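Local coordinates for SAM-dependent O-methyltransferase (Leptospira interrogans, PDB 2HNK), which probably transfers a methyl group from S-adenosylmethionine to a hydroxyl oxygen of its substrate, and binds S-adenosylhomocysteine, at residues C[21-25]-C[26-30]; C[101-104]-C[105-109]. All coordinates share one frame; numbering follows the deposited sequence.

Contact 1 (C[21-25]-C[26-30])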
# COMPACT_ATOMS: atom_id res chain seq x y z
N VAL C 21 -4.45 -1.59 14.46
CA VAL C 21 -5.86 -1.79 14.25
C VAL C 21 -6.72 -1.05 15.26
O VAL C 21 -6.67 -1.32 16.45
CB VAL C 21 -6.22 -3.28 14.15
CG1 VAL C 21 -7.69 -3.48 14.38
CG2 VAL C 21 -5.82 -3.83 12.81
N ARG C 22 -7.49 -0.09 14.78
CA ARG C 22 -8.41 0.65 15.61
C ARG C 22 -9.84 0.39 15.13
O ARG C 22 -10.37 1.13 14.31
CB ARG C 22 -8.09 2.16 15.63
CG ARG C 22 -6.66 2.59 15.25
CD ARG C 22 -6.37 4.09 15.51
NE ARG C 22 -5.05 4.57 15.08
CZ ARG C 22 -4.82 5.81 14.63
NH1 ARG C 22 -5.81 6.68 14.53
NH2 ARG C 22 -3.60 6.18 14.27
N GLU C 23 -10.45 -0.67 15.63
CA GLU C 23 -11.62 -1.27 14.99
C GLU C 23 -12.91 -0.88 15.70
O GLU C 23 -13.05 -1.13 16.89
CB GLU C 23 -11.47 -2.79 14.92
CG GLU C 23 -12.42 -3.46 13.95
CD GLU C 23 -12.50 -4.96 14.11
OE1 GLU C 23 -12.87 -5.63 13.14
OE2 GLU C 23 -12.20 -5.47 15.19
N PRO C 24 -13.85 -0.27 14.98
CA PRO C 24 -15.17 -0.00 15.55
C PRO C 24 -15.87 -1.29 15.98
O PRO C 24 -15.71 -2.33 15.34
CB PRO C 24 -15.93 0.65 14.39
CG PRO C 24 -14.87 1.22 13.52
CD PRO C 24 -13.73 0.25 13.61
N ASP C 25 -16.62 -1.21 17.08
CA ASP C 25 -17.32 -2.36 17.65
C ASP C 25 -18.27 -3.01 16.66
O ASP C 25 -18.46 -4.22 16.70
CB ASP C 25 -18.10 -1.94 18.90
CG ASP C 25 -17.20 -1.42 20.01
OD1 ASP C 25 -15.97 -1.65 19.96
OD2 ASP C 25 -17.72 -0.78 20.95
N SER C 26 -18.86 -2.21 15.78
CA SER C 26 -19.74 -2.72 14.73
C SER C 26 -18.98 -3.59 13.73
O SER C 26 -19.51 -4.61 13.29
CB SER C 26 -20.45 -1.58 14.00
OG SER C 26 -21.28 -2.07 12.97
N PHE C 27 -17.76 -3.20 13.37
CA PHE C 27 -16.90 -3.98 12.47
C PHE C 27 -16.54 -5.33 13.10
O PHE C 27 -16.60 -6.37 12.43
CB PHE C 27 -15.61 -3.23 12.16
CG PHE C 27 -15.76 -2.08 11.18
CD1 PHE C 27 -16.82 -1.18 11.27
CD2 PHE C 27 -14.79 -1.86 10.21
CE1 PHE C 27 -16.94 -0.11 10.39
CE2 PHE C 27 -14.88 -0.79 9.32
CZ PHE C 27 -15.96 0.09 9.41
N LEU C 28 -16.15 -5.31 14.37
CA LEU C 28 -15.85 -6.52 15.13
C LEU C 28 -17.07 -7.43 15.19
O LEU C 28 -16.96 -8.64 14.99
CB LEU C 28 -15.41 -6.16 16.56
CG LEU C 28 -15.24 -7.29 17.58
CD1 LEU C 28 -14.19 -8.29 17.13
CD2 LEU C 28 -14.89 -6.71 18.96
N LYS C 29 -18.23 -6.82 15.46
CA LYS C 29 -19.53 -7.49 15.46
C LYS C 29 -19.74 -8.28 14.17
O LYS C 29 -20.11 -9.45 14.21
CB LYS C 29 -20.63 -6.43 15.67
CG LYS C 29 -22.04 -6.93 15.91
CD LYS C 29 -22.96 -5.72 16.13
CE LYS C 29 -24.39 -6.11 16.42
NZ LYS C 29 -25.15 -6.41 15.19
N LEU C 30 -19.49 -7.62 13.03
CA LEU C 30 -19.61 -8.26 11.71
C LEU C 30 -18.69 -9.49 11.55
O LEU C 30 -19.12 -10.51 11.02
CB LEU C 30 -19.38 -7.26 10.57
CG LEU C 30 -19.24 -7.79 9.13
CD1 LEU C 30 -20.43 -8.67 8.68
CD2 LEU C 30 -19.03 -6.66 8.14
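The N-terminal turn of helix 25-35 is entered through P24, the N-cap residue, whose ring lies against F27 three residues on. CG of P24 stands over one face of the phenyl ring in a CH-pi contact, 4.0 Å from the ring centroid and offset toward the rim, while CB of P24 comes within 3.7 Å of F27 CD1. The ring is turned to P24 by its first torsion (chi1 -75°), which sets CG beside the backbone N and anti to the carbonyl carbon. The buried ring also meets L76 and S80 of helix 73-81, so this first turn is seated on a neighbouring helix of the Rossmann-like methyltransferase fold. The first two backbone bonds of the helix follow: L28 N donates to P24 O over 3.2 Å in a nearly straight bond lying in the carbonyl plane, and K29 N donates to D25 O over 2.9 Å. E23, just ahead of the helix, reaches forward over this turn. A first torsion of -164° swings CG away from the backbone N, and the extended chain then passes F27, its CG 3.7 Å from F27 CB, and sets its carboxylate beside L28, OE2 lying 3.6 Å from L28 CB. The carboxylate is fixed chiefly from outside the turn, where OE1 takes a salt bridge from R31 and a hydrogen bond from Y73. On the approach to the helix, R22 donates through NH2 to V214 O of the second subunit, tying this loop to the dimer interface.

Contact 2 (C[101-104]-C[105-109])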
# COMPACT_ATOMS: atom_id res chain seq x y z
N ALA C 101 -24.39 -7.54 4.82
CA ALA C 101 -23.62 -6.34 4.50
C ALA C 101 -24.41 -5.06 4.78
O ALA C 101 -23.95 -4.21 5.53
CB ALA C 101 -23.14 -6.37 3.06
N ARG C 102 -25.61 -4.95 4.20
CA ARG C 102 -26.45 -3.75 4.38
C ARG C 102 -26.83 -3.50 5.83
O ARG C 102 -26.90 -2.36 6.27
CB ARG C 102 -27.69 -3.79 3.49
CG ARG C 102 -28.48 -2.49 3.56
CD ARG C 102 -29.64 -2.46 2.59
NE ARG C 102 -29.22 -2.42 1.19
CZ ARG C 102 -28.70 -1.36 0.58
NH1 ARG C 102 -28.48 -0.23 1.25
NH2 ARG C 102 -28.38 -1.43 -0.71
N LYS C 103 -27.07 -4.58 6.57
CA LYS C 103 -27.27 -4.47 8.01
C LYS C 103 -26.15 -3.63 8.64
O LYS C 103 -26.41 -2.73 9.43
CB LYS C 103 -27.33 -5.87 8.63
CG LYS C 103 -27.42 -5.87 10.15
CD LYS C 103 -27.13 -7.24 10.69
CE LYS C 103 -27.04 -7.20 12.19
NZ LYS C 103 -26.95 -8.58 12.76
N TYR C 104 -24.91 -3.91 8.25
CA TYR C 104 -23.76 -3.20 8.83
C TYR C 104 -23.49 -1.84 8.20
O TYR C 104 -23.07 -0.93 8.90
CB TYR C 104 -22.51 -4.10 8.85
CG TYR C 104 -22.67 -5.16 9.90
CD1 TYR C 104 -23.24 -6.40 9.58
CD2 TYR C 104 -22.31 -4.92 11.23
CE1 TYR C 104 -23.42 -7.38 10.55
CE2 TYR C 104 -22.50 -5.89 12.21
CZ TYR C 104 -23.05 -7.12 11.86
OH TYR C 104 -23.23 -8.08 12.83
N TRP C 105 -23.77 -1.70 6.90
CA TRP C 105 -23.76 -0.38 6.27
C TRP C 105 -24.70 0.59 7.03
O TRP C 105 -24.32 1.73 7.33
CB TRP C 105 -24.20 -0.45 4.81
CG TRP C 105 -23.37 -1.34 3.92
CD1 TRP C 105 -22.08 -1.75 4.13
CD2 TRP C 105 -23.76 -1.89 2.66
NE1 TRP C 105 -21.65 -2.53 3.08
CE2 TRP C 105 -22.66 -2.63 2.16
CE3 TRP C 105 -24.94 -1.82 1.89
CZ2 TRP C 105 -22.71 -3.31 0.94
CZ3 TRP C 105 -24.99 -2.51 0.68
CH2 TRP C 105 -23.88 -3.24 0.21
N LYS C 106 -25.90 0.10 7.34
CA LYS C 106 -26.90 0.89 8.07
C LYS C 106 -26.46 1.20 9.49
O LYS C 106 -26.59 2.33 9.94
CB LYS C 106 -28.27 0.19 8.07
CG LYS C 106 -29.43 1.10 8.49
CD LYS C 106 -30.78 0.38 8.39
CE LYS C 106 -31.21 0.11 6.93
NZ LYS C 106 -31.51 1.36 6.17
N GLU C 107 -25.93 0.19 10.18
CA GLU C 107 -25.36 0.36 11.53
C GLU C 107 -24.32 1.47 11.58
O GLU C 107 -24.19 2.17 12.58
CB GLU C 107 -24.72 -0.94 12.03
CG GLU C 107 -25.69 -1.92 12.69
CD GLU C 107 -24.99 -3.02 13.49
OE1 GLU C 107 -23.81 -2.83 13.89
OE2 GLU C 107 -25.62 -4.08 13.74
N ASN C 108 -23.58 1.62 10.49
CA ASN C 108 -22.48 2.57 10.44
C ASN C 108 -22.83 3.85 9.69
O ASN C 108 -21.97 4.71 9.49
CB ASN C 108 -21.24 1.89 9.86
CG ASN C 108 -20.67 0.84 10.80
OD1 ASN C 108 -19.97 1.16 11.76
ND2 ASN C 108 -20.98 -0.42 10.54
N GLY C 109 -24.10 3.97 9.28
CA GLY C 109 -24.62 5.17 8.62
C GLY C 109 -23.95 5.49 7.30
O GLY C 109 -23.78 6.67 6.96
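W105 folds back over the preceding turn of helix 95-107, the helix of the beta-alpha-beta unit between strands 87-92 and 114-118, and makes the tightly packed side of the contact. One face of the indole takes A101 O, 3.3 Å from CG of W105, and A101 CB meets CZ2 of W105 at 3.7 Å. R102 closes the ring's edge: a bend at chi3 (-68°) brings the guanidinium round, nearly perpendicular to the indole, so that W105 CZ3 lies 3.8 Å above the centre of the guanidinium plane. E111 holds this arginine by a salt bridge, and W105 NE1 is hydrogen-bonded to S75 OG.

The exposed side, K103 and E107, is looser. The two run side by side without pairing, NZ of K103 staying 4.8 Å from OE2 of E107; their salt bridges go to E33 and K29 respectively. E107 also borders the buried ring of Y104, but its OE1 is hydrogen-bonded to S26 OG.

G109, at positive phi, closes the helix in a Schellman motif, its N bonded to K106 O. Just before it, Y104 O accepts two bonds from opposite faces of its carbonyl plane: N108 N at 3.0 Å and, from the side chain, N108 ND2 at 2.7 Å.

How the contacts relate
Contacts 1 and 2 lie in series along the chain, yet their centres are only about 12 Å apart, because helix 25-35 packs along the C-terminal half of helix 95-107. Two polar bonds join them through a single carboxylate: E107 OE2 forms a salt bridge with K29 NZ at 2.8 Å, and E107 OE1 lies 2.8 Å from S26 OG in a probable hydrogen bond. N108 ND2 also bonds to S26 OG. Y104 adds packing, its CE2 3.4 Å from S26 O. Both contacts stand back from the cofactor: the side chain of A101 is about 8 Å from bound S-adenosylhomocysteine and that of F27 about 10 Å.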